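Putative leucoanthocyanidin reductase 1 (Vitis vinifera, PDB 3I6I) catalyses the NADPH-dependent reduction of leucoanthocyanidins in flavonoid biosynthesis, as a Rossmann-fold reductase of the short-chain dehydrogenase/reductase group. Local coordinates at residues A[181-186]-A[235-240]; A[253-258]-A[271-276]. All coordinates share one frame; numbering follows the deposited sequence.

Contact 1: A[181-186]-A[235-240]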
loop_
_atom_site.group_PDB
_atom_site.type_symbol
_atom_site.label_atom_id
_atom_site.label_comp_id
_atom_site.label_asym_id
_atom_site.label_seq_id
_atom_site.Cartn_x
_atom_site.Cartn_y
_atom_site.Cartn_z
ATOM N N ASP A 181 -2.487 -13.094 -24.200
ATOM C CA ASP A 181 -2.647 -12.808 -25.621
ATOM C C ASP A 181 -1.620 -11.845 -26.202
ATOM O O ASP A 181 -0.953 -12.193 -27.175
ATOM C CB ASP A 181 -4.074 -12.361 -25.941
ATOM C CG ASP A 181 -4.587 -11.256 -25.035
ATOM O OD1 ASP A 181 -3.887 -10.783 -24.073
ATOM O OD2 ASP A 181 -5.740 -10.859 -25.320
ATOM N N PHE A 182 -1.502 -10.651 -25.623
ATOM C CA PHE A 182 -0.457 -9.674 -26.004
ATOM C C PHE A 182 -0.181 -8.741 -24.843
ATOM O O PHE A 182 -1.009 -8.593 -23.929
ATOM C CB PHE A 182 -0.810 -8.896 -27.286
ATOM C CG PHE A 182 -2.067 -8.040 -27.172
ATOM C CD1 PHE A 182 -3.304 -8.555 -27.535
ATOM C CD2 PHE A 182 -2.019 -6.757 -26.668
ATOM C CE1 PHE A 182 -4.469 -7.781 -27.410
ATOM C CE2 PHE A 182 -3.185 -5.986 -26.554
ATOM C CZ PHE A 182 -4.402 -6.516 -26.936
ATOM N N PHE A 183 0.999 -8.122 -24.857
ATOM C CA PHE A 183 1.411 -7.257 -23.781
ATOM C C PHE A 183 1.185 -5.806 -24.221
ATOM O O PHE A 183 1.598 -5.411 -25.292
ATOM C CB PHE A 183 2.915 -7.415 -23.478
ATOM C CG PHE A 183 3.323 -8.739 -22.900
ATOM C CD1 PHE A 183 3.037 -9.064 -21.568
ATOM C CD2 PHE A 183 4.094 -9.623 -23.644
ATOM C CE1 PHE A 183 3.472 -10.270 -21.015
ATOM C CE2 PHE A 183 4.514 -10.856 -23.108
ATOM C CZ PHE A 183 4.205 -11.184 -21.791
ATOM N N GLN A 184 0.563 -5.022 -23.350
ATOM C CA GLN A 184 0.500 -3.569 -23.505
ATOM C C GLN A 184 1.661 -2.923 -22.757
ATOM O O GLN A 184 1.726 -2.970 -21.523
ATOM C CB GLN A 184 -0.859 -3.040 -23.002
ATOM C CG GLN A 184 -1.957 -3.507 -23.822
ATOM C CD GLN A 184 -3.256 -2.729 -23.612
ATOM O OE1 GLN A 184 -3.551 -2.243 -22.515
ATOM N NE2 GLN A 184 -4.027 -2.596 -24.688
ATOM N N ILE A 185 2.567 -2.318 -23.530
ATOM C CA ILE A 185 3.804 -1.715 -23.038
ATOM C C ILE A 185 3.602 -0.200 -23.035
ATOM O O ILE A 185 3.354 0.408 -24.109
ATOM C CB ILE A 185 5.013 -2.088 -23.969
ATOM C CG1 ILE A 185 5.188 -3.622 -24.138
ATOM C CG2 ILE A 185 6.325 -1.473 -23.483
ATOM C CD1 ILE A 185 5.371 -4.345 -22.836
ATOM N N TYR A 186 3.712 0.410 -21.843
ATOM C CA TYR A 186 3.576 1.870 -21.699
ATOM C C TYR A 186 4.815 2.589 -22.176
ATOM O O TYR A 186 5.948 2.316 -21.716
ATOM C CB TYR A 186 3.252 2.273 -20.232
ATOM C CG TYR A 186 2.124 1.478 -19.696
ATOM C CD1 TYR A 186 0.875 1.578 -20.271
ATOM C CD2 TYR A 186 2.303 0.587 -18.645
ATOM C CE1 TYR A 186 -0.182 0.823 -19.819
ATOM C CE2 TYR A 186 1.252 -0.180 -18.168
ATOM C CZ TYR A 186 0.000 -0.062 -18.768
ATOM O OH TYR A 186 -1.086 -0.816 -18.340
ATOM N N SER A 235 9.049 -9.981 -20.119
ATOM C CA SER A 235 9.948 -11.092 -20.323
ATOM C C SER A 235 9.922 -12.138 -19.212
ATOM O O SER A 235 10.026 -13.329 -19.506
ATOM C CB SER A 235 11.361 -10.597 -20.591
ATOM O OG SER A 235 11.378 -9.797 -21.766
ATOM N N VAL A 236 9.775 -11.717 -17.953
ATOM C CA VAL A 236 9.621 -12.667 -16.865
ATOM C C VAL A 236 8.379 -13.534 -17.071
ATOM O O VAL A 236 8.395 -14.733 -16.846
ATOM C CB VAL A 236 9.489 -12.000 -15.474
ATOM C CG1 VAL A 236 9.325 -13.110 -14.444
ATOM C CG2 VAL A 236 10.698 -11.121 -15.162
ATOM N N TRP A 237 7.294 -12.924 -17.519
ATOM C CA TRP A 237 6.063 -13.677 -17.750
ATOM C C TRP A 237 6.202 -14.673 -18.889
ATOM O O TRP A 237 5.752 -15.815 -18.777
ATOM C CB TRP A 237 4.875 -12.733 -17.957
ATOM C CG TRP A 237 3.586 -13.442 -18.108
ATOM C CD1 TRP A 237 2.751 -13.410 -19.197
ATOM C CD2 TRP A 237 2.969 -14.305 -17.152
ATOM N NE1 TRP A 237 1.670 -14.211 -18.983
ATOM C CE2 TRP A 237 1.757 -14.754 -17.722
ATOM C CE3 TRP A 237 3.316 -14.745 -15.870
ATOM C CZ2 TRP A 237 0.898 -15.633 -17.059
ATOM C CZ3 TRP A 237 2.455 -15.633 -15.213
ATOM C CH2 TRP A 237 1.265 -16.057 -15.806
ATOM N N GLU A 238 6.886 -14.267 -19.960
ATOM C CA GLU A 238 7.139 -15.138 -21.107
ATOM C C GLU A 238 7.950 -16.353 -20.691
ATOM O O GLU A 238 7.676 -17.456 -21.135
ATOM C CB GLU A 238 7.878 -14.378 -22.199
ATOM C CG GLU A 238 6.998 -13.316 -22.849
ATOM C CD GLU A 238 7.679 -12.548 -23.962
ATOM O OE1 GLU A 238 8.885 -12.266 -23.850
ATOM O OE2 GLU A 238 7.005 -12.223 -24.967
ATOM N N LYS A 239 8.938 -16.145 -19.811
ATOM C CA LYS A 239 9.701 -17.274 -19.269
ATOM C C LYS A 239 8.758 -18.253 -18.552
ATOM O O LYS A 239 8.866 -19.458 -18.714
ATOM C CB LYS A 239 10.788 -16.774 -18.306
ATOM C CG LYS A 239 12.130 -16.509 -19.003
ATOM N N LYS A 240 7.827 -17.721 -17.776
ATOM C CA LYS A 240 6.892 -18.538 -17.003
ATOM C C LYS A 240 5.875 -19.294 -17.838
ATOM O O LYS A 240 5.526 -20.415 -17.491
ATOM C CB LYS A 240 6.176 -17.694 -15.945
ATOM C CG LYS A 240 7.042 -17.379 -14.740
ATOM C CD LYS A 240 7.254 -18.622 -13.880
ATOM C CE LYS A 240 8.199 -18.363 -12.741
ATOM N NZ LYS A 240 9.134 -19.490 -12.571
#
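F183 reaches from strand 183-186 to helix 230-241 and sets the rim of its ring against two consecutive helix residues, W237 and E238. Its CG lies anti to the carbonyl carbon (chi1 -68°), a torsion that carries the phenyl group out toward the helix. There CE1 comes within 3.7 Å of CD1 of W237, on the five-membered ring of the indole. The two aromatic planes stand at 87°, yet neither ring sits over the face of the other: they meet rim to rim, centroids 5.9 Å apart. W237 has CG anti to its backbone N, which turns the CD1 corner of the indole to CE1 and CZ of F183, while its NE1 is hydrogen-bonded to the carbonyl oxygen of P179. E238 adds both a methylene and an oxygen. CG of E238 packs 3.5 Å from CE2 of F183, and the extended chain then brings OE2 to the ring's edge, close to its plane, 3.4 Å from the same CE2. Ring and carboxylate planes are turned 72° apart. The acid also has firmer partners: OE1 forms a salt bridge with NH2 of R247 and OE2 accepts a hydrogen bond from the backbone N of L245. This is the packing of a helix on a short parallel sheet, in which 183-186 pairs with 247-250. Phenylalanine suits the buried strand position because it fills the space to the helix without needing a polar partner. The edge of its ring, slightly positive, is probably a mildly favourable neighbour for a carboxylate whose charge is probably offset in part by R247 at its other oxygen.

Contact 2: A[253-258]-A[271-276]; sequences DDLLAA and AFTHDI
L256 lays its CD2 methyl over the face of the H274 imidazole in a CH-pi contact, where helices 252-260 and 266-277 pack as a nearly antiparallel pair joined by a short connection. The segment axes approach to 8.9 Å, with 150° between their directions. CD2 of L256 stands 3.6 Å from the centroid of the H274 ring and only 10° off its normal, so the methyl sits nearly over the ring centre. In H274, CG anti to the backbone N (chi1 177°) carries the ring out toward helix 252-260, and its NE2 is also hydrogen-bonded to OE2 of E252, which helps fix the ring's rotation. Histidine thus serves both a leucine methyl and an acid. With the imidazole cut back to an alanine, E252 would probably lose this partner and a gap would be likely to open beside the L256 methyl. One residue earlier on each helix, the buried L255 and T273 cross at about a right angle. Branched apolar leucine suits this position because both its methyls meet CG2 of T273, and CD1 also lies 3.9 Å from CA of H274. The threonine hydroxyl OG1 is bonded to the carbonyl oxygen of V269, leaving CG2 to lie 4.0 Å from CD2 of L255.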
loop_
_atom_site.group_PDB
_atom_site.type_symbol
_atom_site.label_atom_id
_atom_site.label_comp_id
_atom_site.label_asym_id
_atom_site.label_seq_id
_atom_site.Cartn_x
_atom_site.Cartn_y
_atom_site.Cartn_z
ATOM N N ASP A 253 -0.129 9.639 -24.285
ATOM C CA ASP A 253 -1.381 10.336 -24.545
ATOM C C ASP A 253 -2.597 9.423 -24.346
ATOM O O ASP A 253 -3.663 9.904 -23.916
ATOM C CB ASP A 253 -1.370 11.026 -25.910
ATOM C CG ASP A 253 -0.831 12.489 -25.828
ATOM O OD1 ASP A 253 -0.247 12.928 -24.777
ATOM O OD2 ASP A 253 -0.999 13.215 -26.806
ATOM N N ASP A 254 -2.446 8.129 -24.656
ATOM C CA ASP A 254 -3.478 7.122 -24.310
ATOM C C ASP A 254 -3.809 7.173 -22.815
ATOM O O ASP A 254 -4.960 7.236 -22.422
ATOM C CB ASP A 254 -3.066 5.694 -24.699
ATOM C CG ASP A 254 -2.935 5.467 -26.238
ATOM O OD1 ASP A 254 -3.587 6.195 -27.032
ATOM O OD2 ASP A 254 -2.203 4.498 -26.655
ATOM N N LEU A 255 -2.787 7.152 -21.980
ATOM C CA LEU A 255 -3.013 7.161 -20.536
ATOM C C LEU A 255 -3.582 8.501 -20.078
ATOM O O LEU A 255 -4.435 8.508 -19.219
ATOM C CB LEU A 255 -1.719 6.833 -19.811
ATOM C CG LEU A 255 -1.097 5.463 -20.018
ATOM C CD1 LEU A 255 0.364 5.430 -19.379
ATOM C CD2 LEU A 255 -2.000 4.363 -19.405
ATOM N N LEU A 256 -3.114 9.613 -20.635
ATOM C CA LEU A 256 -3.642 10.911 -20.253
ATOM C C LEU A 256 -5.105 11.027 -20.665
ATOM O O LEU A 256 -5.876 11.589 -19.933
ATOM C CB LEU A 256 -2.792 12.047 -20.838
ATOM C CG LEU A 256 -1.383 12.150 -20.256
ATOM C CD1 LEU A 256 -0.627 13.299 -20.972
ATOM C CD2 LEU A 256 -1.430 12.397 -18.739
ATOM N N ALA A 257 -5.471 10.469 -21.831
ATOM C CA ALA A 257 -6.880 10.491 -22.249
ATOM C C ALA A 257 -7.716 9.748 -21.219
ATOM O O ALA A 257 -8.788 10.198 -20.853
ATOM C CB ALA A 257 -7.049 9.816 -23.652
ATOM N N ALA A 258 -7.259 8.593 -20.796
ATOM C CA ALA A 258 -8.014 7.735 -19.869
ATOM C C ALA A 258 -8.172 8.460 -18.525
ATOM O O ALA A 258 -9.281 8.543 -17.954
ATOM C CB ALA A 258 -7.304 6.401 -19.664
ATOM N N ALA A 271 -3.900 7.609 -14.176
ATOM C CA ALA A 271 -3.010 8.689 -13.742
ATOM C C ALA A 271 -1.760 8.130 -13.029
ATOM O O ALA A 271 -0.647 8.559 -13.284
ATOM C CB ALA A 271 -3.795 9.621 -12.812
ATOM N N PHE A 272 -1.940 7.151 -12.148
ATOM C CA PHE A 272 -0.759 6.573 -11.455
ATOM C C PHE A 272 0.129 5.738 -12.391
ATOM O O PHE A 272 1.344 5.775 -12.262
ATOM C CB PHE A 272 -1.196 5.716 -10.292
ATOM C CG PHE A 272 -1.902 6.472 -9.188
ATOM C CD1 PHE A 272 -1.608 7.796 -8.876
ATOM C CD2 PHE A 272 -2.863 5.831 -8.448
ATOM C CE1 PHE A 272 -2.281 8.441 -7.840
ATOM C CE2 PHE A 272 -3.503 6.470 -7.402
ATOM C CZ PHE A 272 -3.210 7.778 -7.111
ATOM N N THR A 273 -0.489 5.031 -13.354
ATOM C CA THR A 273 0.269 4.331 -14.426
ATOM C C THR A 273 1.179 5.298 -15.190
ATOM O O THR A 273 2.349 5.002 -15.477
ATOM C CB THR A 273 -0.698 3.577 -15.396
ATOM O OG1 THR A 273 -1.509 2.654 -14.638
ATOM C CG2 THR A 273 0.087 2.741 -16.440
ATOM N N HIS A 274 0.639 6.438 -15.584
ATOM C CA HIS A 274 1.401 7.495 -16.241
ATOM C C HIS A 274 2.560 7.976 -15.365
ATOM O O HIS A 274 3.712 8.083 -15.814
ATOM C CB HIS A 274 0.475 8.647 -16.589
ATOM C CG HIS A 274 1.152 9.825 -17.194
ATOM N ND1 HIS A 274 1.497 10.938 -16.471
ATOM C CD2 HIS A 274 1.464 10.100 -18.481
ATOM C CE1 HIS A 274 2.063 11.822 -17.281
ATOM N NE2 HIS A 274 2.061 11.327 -18.508
ATOM N N ASP A 275 2.275 8.251 -14.103
ATOM C CA ASP A 275 3.298 8.746 -13.199
ATOM C C ASP A 275 4.470 7.757 -13.076
ATOM O O ASP A 275 5.643 8.176 -13.091
ATOM C CB ASP A 275 2.702 9.076 -11.825
ATOM C CG ASP A 275 3.451 10.203 -11.094
ATOM O OD1 ASP A 275 4.314 10.965 -11.682
ATOM O OD2 ASP A 275 3.159 10.338 -9.880
ATOM N N ILE A 276 4.140 6.486 -12.917
ATOM C CA ILE A 276 5.135 5.427 -12.754
ATOM C C ILE A 276 5.895 5.173 -14.021
ATOM O O ILE A 276 7.133 5.239 -14.004
ATOM C CB ILE A 276 4.531 4.132 -12.260
ATOM C CG1 ILE A 276 3.799 4.282 -10.923
ATOM C CG2 ILE A 276 5.566 2.974 -12.283
ATOM C CD1 ILE A 276 2.835 3.103 -10.632
#

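Strand 183-186 joins the two contacts, whose centres are 19 Å apart. At F183 it packs on helix 230-241 in contact 1; at Y186 it meets the helix pair of contact 2. CE2 of Y186 touches CG2 of T273 at 3.6 Å, and CD1 of Y186 lies 4.0 Å from CD1 of L255. Both segments of contact 1 precede those of contact 2 in the chain, and strand 247-250, the parallel partner of 183-186, runs between them. Contact 1 is remote from the cofactor pocket. Contact 2 is nearer the cofactor: the T273 side chain is about 10 Å from the bound NADPH and about 11 Å from that of I162, a cofactor-binding residue, too far to touch the dinucleotide itself.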